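Local coordinates for protein chitin deacetylase 1 (Bombyx mori, PDB 5ZNT) that hydrolyses the N-acetamido groups of chitin's N-acetyl-D-glucosamine residues in a zinc-dependent reaction, releasing acetate and leaving chitosan, here seen as its carbohydrate esterase family 4 catalytic portion, at residues M160-A165 against R204-W209; L176-L181 against F254-E259; K348-E353 against V365-L370; R4-D9 against M186-P191. All coordinates share one frame; numbering follows the deposited sequence.

Interaction 1. Residues M160-A165 against R204-W209; sequences MMEEQA and RSHAVW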
# COMPACT_ATOMS: atom_id res chain seq x y z
N MET A 160 -11.18 14.63 -2.72
CA MET A 160 -11.83 13.47 -3.33
C MET A 160 -11.91 12.32 -2.33
O MET A 160 -12.97 11.71 -2.16
CB MET A 160 -11.07 13.04 -4.59
CG MET A 160 -11.66 11.79 -5.29
SD MET A 160 -11.14 10.22 -4.54
CE MET A 160 -9.40 10.15 -4.98
N MET A 161 -10.80 11.99 -1.68
CA MET A 161 -10.79 10.78 -0.86
C MET A 161 -11.76 10.90 0.30
O MET A 161 -12.40 9.92 0.69
CB MET A 161 -9.38 10.50 -0.36
CG MET A 161 -8.45 10.09 -1.51
SD MET A 161 -6.79 9.70 -0.96
CE MET A 161 -7.12 8.30 0.11
N GLU A 162 -11.91 12.11 0.85
CA GLU A 162 -12.88 12.27 1.92
C GLU A 162 -14.31 12.14 1.39
O GLU A 162 -15.13 11.44 1.97
CB GLU A 162 -12.69 13.61 2.64
CG GLU A 162 -13.64 13.75 3.83
CD GLU A 162 -13.34 14.94 4.75
OE1 GLU A 162 -12.26 15.58 4.62
OE2 GLU A 162 -14.20 15.22 5.60
N GLU A 163 -14.61 12.81 0.27
CA GLU A 163 -15.95 12.69 -0.31
C GLU A 163 -16.27 11.25 -0.69
O GLU A 163 -17.43 10.83 -0.59
CB GLU A 163 -16.08 13.58 -1.56
CG GLU A 163 -16.13 15.07 -1.27
CD GLU A 163 -16.12 15.94 -2.53
OE1 GLU A 163 -16.08 15.39 -3.66
OE2 GLU A 163 -16.16 17.18 -2.40
N GLN A 164 -15.27 10.47 -1.11
CA GLN A 164 -15.48 9.10 -1.57
C GLN A 164 -15.34 8.07 -0.47
O GLN A 164 -15.46 6.87 -0.73
CB GLN A 164 -14.50 8.79 -2.71
CG GLN A 164 -14.80 9.56 -4.00
CD GLN A 164 -16.21 9.27 -4.50
OE1 GLN A 164 -16.66 8.13 -4.45
NE2 GLN A 164 -16.90 10.29 -4.97
N ALA A 165 -15.05 8.51 0.76
CA ALA A 165 -14.99 7.62 1.92
C ALA A 165 -13.87 6.59 1.77
O ALA A 165 -14.00 5.44 2.19
CB ALA A 165 -16.33 6.93 2.17
N ARG A 204 -4.90 21.79 3.64
CA ARG A 204 -6.06 21.94 4.50
C ARG A 204 -6.29 20.65 5.30
O ARG A 204 -5.59 19.65 5.14
CB ARG A 204 -7.29 22.31 3.67
CG ARG A 204 -7.11 23.59 2.86
CD ARG A 204 -8.43 24.11 2.30
NE ARG A 204 -9.01 23.17 1.34
CZ ARG A 204 -8.72 23.16 0.04
NH1 ARG A 204 -7.86 24.05 -0.46
NH2 ARG A 204 -9.28 22.26 -0.77
N SER A 205 -7.30 20.69 6.17
CA SER A 205 -7.68 19.53 6.97
C SER A 205 -8.49 18.56 6.13
O SER A 205 -9.44 18.97 5.45
CB SER A 205 -8.49 19.96 8.20
OG SER A 205 -7.70 20.76 9.05
N HIS A 206 -8.13 17.29 6.20
CA HIS A 206 -8.82 16.23 5.47
C HIS A 206 -8.94 15.03 6.39
O HIS A 206 -7.96 14.65 7.05
CB HIS A 206 -8.08 15.85 4.19
CG HIS A 206 -7.86 16.98 3.23
ND1 HIS A 206 -8.85 17.43 2.38
CD2 HIS A 206 -6.76 17.71 2.95
CE1 HIS A 206 -8.36 18.41 1.63
NE2 HIS A 206 -7.10 18.59 1.95
N ALA A 207 -10.13 14.44 6.45
CA ALA A 207 -10.40 13.28 7.30
C ALA A 207 -9.94 11.99 6.61
O ALA A 207 -10.73 11.11 6.28
CB ALA A 207 -11.88 13.21 7.64
N VAL A 208 -8.62 11.90 6.41
CA VAL A 208 -7.99 10.82 5.67
C VAL A 208 -6.72 10.43 6.40
O VAL A 208 -5.96 11.29 6.85
CB VAL A 208 -7.63 11.23 4.22
CG1 VAL A 208 -7.02 10.05 3.46
CG2 VAL A 208 -8.88 11.79 3.48
N TRP A 209 -6.45 9.13 6.49
CA TRP A 209 -5.19 8.66 7.03
C TRP A 209 -4.11 8.73 5.95
O TRP A 209 -4.38 8.51 4.77
CB TRP A 209 -5.31 7.22 7.53
CG TRP A 209 -6.07 7.07 8.79
CD1 TRP A 209 -7.43 6.92 8.93
CD2 TRP A 209 -5.53 7.04 10.12
NE1 TRP A 209 -7.76 6.79 10.26
CE2 TRP A 209 -6.62 6.87 11.01
CE3 TRP A 209 -4.23 7.14 10.63
CZ2 TRP A 209 -6.45 6.79 12.40
CZ3 TRP A 209 -4.06 7.06 12.02
CH2 TRP A 209 -5.17 6.89 12.88
O HOH W 1 -11.53 17.03 2.62
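E162 reaches from the last turn of its helix to the backbone of A207 and accepts a nearly straight hydrogen bond, A207 N to E162 OE1 3.0 Å with an N-H...O angle of 175°. The glutamate is stretched out: CG stands anti to the backbone N (chi1 -176°) and the chain stays extended beyond it, which carries the carboxylate clear of the helix. The amide meets OE1 from well above the carboxylate plane, 69° out of it, and the A207 methyl lies close by, with CB 3.7 Å from E162 CD. E162 OE1 also accepts a hydrogen bond from a water, 2.6 Å from that water's oxygen; the same water lies in the plane of the H206 ring at its edge, hydrogen-bonded to ND1. The far nitrogen of this imidazole, NE2, is bonded to N155, one helix residue thus fixing the ring that the water links to another. Beside the polar bridge the contact turns apolar. M161 and V208 cross at about a right angle, the thioether bending at chi3 to bring M161 CE within 3.8 Å of V208 CG1, while the other valine methyl, V208 CG2, faces the helix backbone 4.0 Å from E162 N. A207 itself is the centre of an inverse gamma turn. The helix closes just beyond, in a Schellman motif with A165 at positive phi. Helix 154-163 is thereby laid against the chain entering strand 209-214 of the mixed sheet, with M160 packed on helix 117-134 and V208 also touching F158.

Interaction 2. Residues L176-L181 against F254-E259; sequences LSNPPL and FDRHYE. Unlike the reference sequence in segment 176-181: P180 (reference Arg).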
# COMPACT_ATOMS: atom_id res chain seq x y z
N LEU A 176 14.10 10.57 4.28
CA LEU A 176 14.89 9.76 5.21
C LEU A 176 15.16 10.54 6.49
O LEU A 176 15.67 11.67 6.45
CB LEU A 176 16.21 9.36 4.54
CG LEU A 176 17.15 8.53 5.42
CD1 LEU A 176 16.49 7.22 5.83
CD2 LEU A 176 18.49 8.28 4.76
N SER A 177 14.75 9.96 7.61
CA SER A 177 14.73 10.58 8.92
C SER A 177 15.05 9.51 9.94
O SER A 177 14.72 8.34 9.74
CB SER A 177 13.36 11.18 9.28
OG SER A 177 13.00 12.27 8.44
N ASN A 178 15.65 9.92 11.05
CA ASN A 178 15.86 9.04 12.20
C ASN A 178 15.39 9.75 13.46
O ASN A 178 15.98 10.79 13.85
CB ASN A 178 17.32 8.62 12.31
CG ASN A 178 17.72 7.72 11.18
OD1 ASN A 178 17.25 6.58 11.09
ND2 ASN A 178 18.59 8.21 10.31
N PRO A 179 14.33 9.27 14.12
CA PRO A 179 13.62 8.06 13.71
C PRO A 179 12.68 8.29 12.51
O PRO A 179 12.39 9.44 12.18
CB PRO A 179 12.84 7.67 14.97
CG PRO A 179 12.58 8.97 15.66
CD PRO A 179 13.76 9.87 15.34
N PRO A 180 12.25 7.21 11.85
CA PRO A 180 11.22 7.33 10.80
C PRO A 180 9.88 7.68 11.41
O PRO A 180 9.71 7.74 12.63
CB PRO A 180 11.20 5.94 10.15
CG PRO A 180 11.66 5.01 11.27
CD PRO A 180 12.70 5.81 12.03
N LEU A 181 8.89 7.92 10.53
CA LEU A 181 7.61 8.48 10.95
C LEU A 181 6.53 7.41 11.03
O LEU A 181 6.50 6.49 10.21
CB LEU A 181 7.17 9.60 10.00
CG LEU A 181 7.71 11.02 10.26
CD1 LEU A 181 9.22 11.05 10.26
CD2 LEU A 181 7.17 12.02 9.23
N PHE A 254 15.47 -2.37 8.54
CA PHE A 254 14.74 -2.99 9.65
C PHE A 254 15.26 -2.46 10.99
O PHE A 254 14.49 -2.02 11.84
CB PHE A 254 14.86 -4.51 9.57
CG PHE A 254 14.22 -5.22 10.75
CD1 PHE A 254 12.89 -5.59 10.70
CD2 PHE A 254 14.96 -5.50 11.90
CE1 PHE A 254 12.29 -6.22 11.79
CE2 PHE A 254 14.37 -6.14 12.99
CZ PHE A 254 13.04 -6.50 12.93
N ASP A 255 16.59 -2.48 11.18
CA ASP A 255 17.16 -2.04 12.45
C ASP A 255 16.86 -0.58 12.73
O ASP A 255 16.58 -0.21 13.88
CB ASP A 255 18.67 -2.28 12.48
CG ASP A 255 19.04 -3.75 12.51
OD1 ASP A 255 18.20 -4.58 12.92
OD2 ASP A 255 20.17 -4.07 12.10
N ARG A 256 16.90 0.27 11.70
CA ARG A 256 16.56 1.68 11.87
C ARG A 256 15.18 1.83 12.52
O ARG A 256 14.99 2.65 13.42
CB ARG A 256 16.60 2.42 10.52
CG ARG A 256 18.01 2.75 9.98
CD ARG A 256 17.93 3.69 8.75
NE ARG A 256 16.97 4.76 8.97
CZ ARG A 256 15.79 4.86 8.36
NH1 ARG A 256 15.43 3.95 7.45
NH2 ARG A 256 14.98 5.86 8.67
N HIS A 257 14.21 1.03 12.08
CA HIS A 257 12.88 1.12 12.68
C HIS A 257 12.83 0.39 14.02
O HIS A 257 12.36 0.94 15.02
CB HIS A 257 11.84 0.54 11.71
CG HIS A 257 11.57 1.41 10.52
ND1 HIS A 257 10.33 1.93 10.25
CD2 HIS A 257 12.39 1.84 9.53
CE1 HIS A 257 10.39 2.67 9.15
NE2 HIS A 257 11.63 2.62 8.69
N TYR A 258 13.32 -0.85 14.04
CA TYR A 258 13.16 -1.71 15.21
C TYR A 258 13.90 -1.15 16.43
O TYR A 258 13.42 -1.30 17.56
CB TYR A 258 13.67 -3.10 14.89
CG TYR A 258 13.48 -4.15 15.96
CD1 TYR A 258 12.25 -4.75 16.16
CD2 TYR A 258 14.56 -4.56 16.75
CE1 TYR A 258 12.07 -5.72 17.12
CE2 TYR A 258 14.40 -5.54 17.73
CZ TYR A 258 13.15 -6.11 17.91
OH TYR A 258 12.96 -7.08 18.85
N GLU A 259 15.05 -0.51 16.21
CA GLU A 259 15.86 0.02 17.31
C GLU A 259 15.49 1.46 17.68
O GLU A 259 16.08 2.00 18.61
CB GLU A 259 17.36 -0.03 16.97
CG GLU A 259 17.89 -1.35 16.38
CD GLU A 259 18.14 -2.45 17.40
OE1 GLU A 259 17.58 -2.38 18.52
OE2 GLU A 259 18.87 -3.42 17.06
O HOH W 2 13.31 7.19 7.06
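R256 offers the edge of its guanidinium to two oxygens of the 176-181 loop. The straighter bond runs from R256 NE to N178 OD1, 2.8 Å with an N-H...O angle of 164°, and the shorter from R256 NH2 to S177 O, 2.7 Å but clearly more bent. Both acceptors lie close to the guanidinium plane, whereas the asparagine amide is turned 74° against it. R256 NH2 also makes a long, weak bond to the same N178 OD1. R256 NH2 donates as well to a water oxygen 2.7 Å away, which accepts a further bond from S177 N. The arginine chain is bent at chi3, which swings the flat group round to the loop; its remaining nitrogen, NH1, bonds to N253 one turn back in the helix. N178 OD1 takes a further bond from Q260, so several donors hold this oxygen in place. Over one face of the guanidinium sits L176 CD1, centred above the plane and 3.5 Å from R256 CZ. Packing continues on H257, where P180 CG lies 3.4 Å from the H257 ring centroid and 8° off its normal, a CH-pi contact almost squarely over the face. H257 ND1 is hydrogen-bonded to A263 O, which together with the proline over the face limits the ring's rotation. P180 differs from the reference sequence. The arrangement joins a helix end to a loop: the C-terminal turn of helix 243-258 binds the connection between strands 173-174 and 184-185, while its F254 and H257 pack on strand 38-45 of the parallel sheet in the polysaccharide deacetylase fold of the CE4 family.

Interaction 3. Residues K348-E353 against V365-L370; sequences KEVPGE and VNYPWL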
# COMPACT_ATOMS: atom_id res chain seq x y z
N LYS A 348 -14.31 2.49 -26.91
CA LYS A 348 -13.87 3.67 -27.62
C LYS A 348 -12.99 4.55 -26.74
O LYS A 348 -12.32 5.44 -27.26
CB LYS A 348 -15.07 4.47 -28.14
CG LYS A 348 -15.97 5.00 -27.03
CD LYS A 348 -17.17 5.76 -27.60
CE LYS A 348 -18.17 6.11 -26.51
NZ LYS A 348 -19.33 6.88 -27.07
N GLU A 349 -12.96 4.31 -25.43
CA GLU A 349 -12.05 5.08 -24.58
C GLU A 349 -10.61 4.61 -24.70
O GLU A 349 -9.71 5.33 -24.27
CB GLU A 349 -12.47 5.00 -23.11
CG GLU A 349 -13.90 5.49 -22.81
CD GLU A 349 -14.19 5.50 -21.32
OE1 GLU A 349 -13.52 6.27 -20.60
OE2 GLU A 349 -15.05 4.72 -20.86
N VAL A 350 -10.39 3.40 -25.20
CA VAL A 350 -9.06 2.81 -25.38
C VAL A 350 -8.96 2.41 -26.85
O VAL A 350 -8.94 1.22 -27.18
CB VAL A 350 -8.85 1.62 -24.43
CG1 VAL A 350 -7.43 1.12 -24.51
CG2 VAL A 350 -9.17 2.02 -22.98
N PRO A 351 -8.94 3.37 -27.75
CA PRO A 351 -9.16 3.06 -29.18
C PRO A 351 -8.08 2.13 -29.73
O PRO A 351 -6.90 2.28 -29.45
CB PRO A 351 -9.13 4.43 -29.85
CG PRO A 351 -8.41 5.34 -28.89
CD PRO A 351 -8.75 4.81 -27.51
N GLY A 352 -8.51 1.11 -30.47
CA GLY A 352 -7.60 0.20 -31.16
C GLY A 352 -7.30 -1.08 -30.40
O GLY A 352 -7.28 -2.17 -30.98
N GLU A 353 -7.11 -0.96 -29.09
CA GLU A 353 -6.70 -2.10 -28.30
C GLU A 353 -7.86 -3.03 -28.03
O GLU A 353 -9.02 -2.61 -27.89
CB GLU A 353 -6.13 -1.64 -26.96
CG GLU A 353 -5.05 -0.60 -27.09
CD GLU A 353 -4.30 -0.47 -25.80
OE1 GLU A 353 -3.66 -1.47 -25.38
OE2 GLU A 353 -4.41 0.61 -25.19
N VAL A 365 -20.42 -5.74 -21.54
CA VAL A 365 -20.51 -5.47 -22.98
C VAL A 365 -19.39 -4.58 -23.50
O VAL A 365 -19.13 -4.56 -24.71
CB VAL A 365 -21.87 -4.86 -23.39
CG1 VAL A 365 -23.04 -5.77 -22.95
CG2 VAL A 365 -22.05 -3.47 -22.86
N ASN A 366 -18.70 -3.86 -22.61
CA ASN A 366 -17.74 -2.81 -22.92
C ASN A 366 -16.51 -3.01 -22.03
O ASN A 366 -16.64 -3.47 -20.90
CB ASN A 366 -18.44 -1.44 -22.65
CG ASN A 366 -17.66 -0.25 -23.10
OD1 ASN A 366 -17.10 -0.23 -24.19
ND2 ASN A 366 -17.60 0.77 -22.25
N TYR A 367 -15.32 -2.65 -22.51
CA TYR A 367 -14.14 -2.66 -21.63
C TYR A 367 -14.22 -1.53 -20.59
O TYR A 367 -14.30 -0.35 -20.98
CB TYR A 367 -12.87 -2.51 -22.46
CG TYR A 367 -11.64 -2.53 -21.61
CD1 TYR A 367 -11.32 -3.64 -20.84
CD2 TYR A 367 -10.78 -1.45 -21.60
CE1 TYR A 367 -10.19 -3.67 -20.06
CE2 TYR A 367 -9.62 -1.47 -20.84
CZ TYR A 367 -9.35 -2.57 -20.07
OH TYR A 367 -8.21 -2.57 -19.30
N PRO A 368 -14.24 -1.82 -19.29
CA PRO A 368 -14.33 -0.74 -18.29
C PRO A 368 -13.21 0.27 -18.44
O PRO A 368 -12.06 -0.09 -18.71
CB PRO A 368 -14.22 -1.48 -16.95
CG PRO A 368 -14.71 -2.90 -17.28
CD PRO A 368 -14.22 -3.16 -18.69
N TRP A 369 -13.56 1.55 -18.28
CA TRP A 369 -12.57 2.63 -18.28
C TRP A 369 -13.15 3.82 -17.54
O TRP A 369 -14.20 3.72 -16.87
CB TRP A 369 -12.13 2.98 -19.72
CG TRP A 369 -10.72 3.63 -19.83
CD1 TRP A 369 -10.42 4.94 -20.13
CD2 TRP A 369 -9.45 2.97 -19.66
NE1 TRP A 369 -9.05 5.13 -20.15
CE2 TRP A 369 -8.43 3.94 -19.89
CE3 TRP A 369 -9.08 1.65 -19.34
CZ2 TRP A 369 -7.07 3.64 -19.77
CZ3 TRP A 369 -7.72 1.34 -19.24
CH2 TRP A 369 -6.73 2.34 -19.47
N LEU A 370 -12.48 4.97 -17.64
CA LEU A 370 -12.82 6.16 -16.85
C LEU A 370 -14.30 6.52 -16.92
O LEU A 370 -14.93 6.81 -15.89
CB LEU A 370 -12.01 7.36 -17.34
CG LEU A 370 -10.55 7.52 -16.91
CD1 LEU A 370 -9.96 8.71 -17.68
CD2 LEU A 370 -10.49 7.74 -15.41
O HOH W 3 -15.27 2.09 -21.64
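V350 sets one methyl over the indole of W369, the two side chains crossing at about a right angle. V350 CG2 lies 3.6 Å from the centroid of the W369 six-membered ring and 19° off its normal, a CH-pi contact over the face. With CG1 anti to the backbone N (chi1 -174°), it is the CG2 branch that is turned to the ring. The same methyl, V350 CG2, also meets Y367, this time at the ring edge, 4.1 Å from Y367 CD2, and so fills the angle between two aromatic side chains. E349 approaches W369 differently. Its carboxylate stands almost perpendicular to the indole, the planes 87° apart, and E349 OE1 comes in at the ring edge, near its plane, 3.4 Å from W369 CD1. The aliphatic part follows, E349 CB lying 3.6 Å from the same W369 CD1. OE1 accepts a hydrogen bond from N371 N just beyond the segment. E349 OE2 accepts one from a water whose oxygen is 2.8 Å away; the same water donates to Y367 O. N366 ND2 is bound to the water more weakly. A type II turn from V350 to E353, with G352 at positive phi, carries the chain onward to strand 355-359; Y367 stacks on H80, and W369 touches T104, next to the zinc ligand H105. The chemistry is thus divided: apolar and CH-pi contacts join the two loops directly, while the carboxylate ties them through water and a backbone amide, its negative charge probably eased by these donors and by the polarised C-H edge of the indole.

Interaction 4. Residues R4-D9 against M186-P191; sequences RAPPCD and MYFRMP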
# COMPACT_ATOMS: atom_id res chain seq x y z
N ARG A 4 -5.96 26.38 6.26
CA ARG A 4 -4.79 25.67 6.42
C ARG A 4 -4.94 24.90 7.69
O ARG A 4 -5.29 25.44 8.66
CB ARG A 4 -3.76 26.69 6.61
CG ARG A 4 -2.43 26.36 6.10
CD ARG A 4 -1.87 27.50 5.33
NE ARG A 4 -0.81 26.98 4.51
CZ ARG A 4 -0.71 27.13 3.21
NH1 ARG A 4 -1.60 27.85 2.56
NH2 ARG A 4 0.31 26.60 2.56
N ALA A 5 -4.69 23.62 7.65
CA ALA A 5 -4.78 22.79 8.84
C ALA A 5 -3.77 23.28 9.87
O ALA A 5 -2.65 23.67 9.52
CB ALA A 5 -4.52 21.32 8.50
N PRO A 6 -4.13 23.29 11.15
CA PRO A 6 -3.21 23.76 12.18
C PRO A 6 -2.19 22.70 12.52
O PRO A 6 -2.36 21.52 12.16
CB PRO A 6 -4.14 24.06 13.36
CG PRO A 6 -5.26 23.11 13.19
CD PRO A 6 -5.45 22.96 11.70
N PRO A 7 -1.13 23.06 13.24
CA PRO A 7 -0.19 22.04 13.72
C PRO A 7 -0.91 21.09 14.65
O PRO A 7 -1.92 21.43 15.27
CB PRO A 7 0.87 22.85 14.48
CG PRO A 7 0.69 24.26 14.02
CD PRO A 7 -0.75 24.42 13.69
N CYS A 8 -0.39 19.86 14.72
CA CYS A 8 -0.94 18.84 15.60
C CYS A 8 -1.27 19.41 16.98
O CYS A 8 -0.43 20.06 17.61
CB CYS A 8 0.07 17.69 15.76
SG CYS A 8 -0.46 16.45 16.97
N ASP A 9 -2.50 19.17 17.42
CA ASP A 9 -2.95 19.51 18.77
C ASP A 9 -3.40 18.21 19.43
O ASP A 9 -4.53 17.75 19.20
CB ASP A 9 -4.08 20.53 18.73
CG ASP A 9 -4.56 20.94 20.12
OD1 ASP A 9 -3.95 20.49 21.13
OD2 ASP A 9 -5.55 21.69 20.20
N MET A 186 -4.70 13.42 8.27
CA MET A 186 -4.50 14.69 7.61
C MET A 186 -5.36 15.81 8.19
O MET A 186 -5.49 16.87 7.57
CB MET A 186 -4.77 14.56 6.10
CG MET A 186 -3.83 13.60 5.34
SD MET A 186 -2.10 14.16 5.27
CE MET A 186 -2.31 15.90 5.18
N TYR A 187 -5.97 15.61 9.37
CA TYR A 187 -6.72 16.69 10.00
C TYR A 187 -5.82 17.87 10.36
O TYR A 187 -6.26 19.02 10.39
CB TYR A 187 -7.41 16.21 11.27
CG TYR A 187 -8.57 15.25 11.11
CD1 TYR A 187 -9.80 15.68 10.62
CD2 TYR A 187 -8.45 13.92 11.53
CE1 TYR A 187 -10.87 14.81 10.51
CE2 TYR A 187 -9.52 13.04 11.42
CZ TYR A 187 -10.72 13.49 10.92
OH TYR A 187 -11.77 12.59 10.83
N PHE A 188 -4.56 17.58 10.65
CA PHE A 188 -3.57 18.55 11.08
C PHE A 188 -2.44 18.57 10.07
O PHE A 188 -2.28 17.65 9.27
CB PHE A 188 -3.05 18.22 12.49
CG PHE A 188 -4.11 18.33 13.54
CD1 PHE A 188 -4.91 17.25 13.86
CD2 PHE A 188 -4.36 19.54 14.17
CE1 PHE A 188 -5.92 17.35 14.81
CE2 PHE A 188 -5.36 19.66 15.13
CZ PHE A 188 -6.15 18.56 15.45
N ARG A 189 -1.66 19.66 10.12
CA ARG A 189 -0.54 19.85 9.21
C ARG A 189 0.36 18.63 9.18
O ARG A 189 0.63 18.01 10.21
CB ARG A 189 0.27 21.08 9.65
CG ARG A 189 1.25 21.57 8.64
CD ARG A 189 1.79 22.94 9.06
NE ARG A 189 2.68 22.84 10.22
CZ ARG A 189 2.99 23.85 11.03
NH1 ARG A 189 2.47 25.05 10.84
NH2 ARG A 189 3.82 23.65 12.04
N MET A 190 0.84 18.29 7.98
CA MET A 190 1.80 17.21 7.83
C MET A 190 3.00 17.45 8.73
O MET A 190 3.49 18.58 8.82
CB MET A 190 2.29 17.12 6.38
CG MET A 190 1.23 16.70 5.38
SD MET A 190 1.81 17.00 3.70
CE MET A 190 3.37 16.17 3.72
N PRO A 191 3.52 16.41 9.38
CA PRO A 191 4.66 16.61 10.29
C PRO A 191 6.01 16.55 9.58
O PRO A 191 7.02 16.25 10.22
CB PRO A 191 4.53 15.44 11.26
CG PRO A 191 3.97 14.32 10.35
CD PRO A 191 3.02 15.02 9.41
O HOH W 4 1.19 18.71 12.68
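P6 and R189 form the direct hydrogen bond of the contact, R189 N to P6 O, at 2.8 Å and nearly straight (173°), although the donor lies above the carbonyl plane, 37° out of it. A water adds a second, indirect link between the backbones: it accepts from C8 N at 2.8 Å and donates to R189 O at 2.6 Å. Van der Waals contacts gather round F188. P6 CG is the apolar partner, 3.8 Å from F188 CD2, while backbone atoms complete them: P6 O at the ring edge, and D9 N over one face, offset toward the rim and 3.7 Å from F188 CE2. The ring takes this place with CG anti to its own carbonyl carbon (chi1 -65°), lying along the chain from P6 to D9. A5 turns its methyl to the other backbone, A5 CB standing 3.4 Å from Y187 O. The arginine makes a further face contact, with P7 CG above its guanidinium toward the rim and 3.7 Å from R189 NH1; the bend at chi3 brings the group over the proline. C8 points its CB away and is held by the disulfide to C20. The arrangement is that of an extended, proline-rich N-terminal segment lying on the surface of the deacetylase domain, joined to the loop after strand 184-185 by one direct and one water-mediated backbone link and by the F188 ring.

How the interactions relate
Three of the four contacts gather around the mixed sheet, and the fourth stands apart. Interactions 1 and 4, with centres about 13 Å apart, touch: S205 OG bonds to Y187 O and V208 O to M186 N, which joins both to the antiparallel pairing of strands 184-185 and 209-214. Interaction 2, about 22 Å from interaction 4 between centres, meets it through L181 and P191. Along the chain the segments of these three alternate, interlocking the N-terminal segment, helix 154-163, the sheet loops and helix 243-258. Interaction 3 follows all of them in sequence, about 45 Å from interaction 2 between centres, joining loops around the small antiparallel sheet of 341-345 and 355-359, with the W369 side chain about 13 Å from the zinc ion.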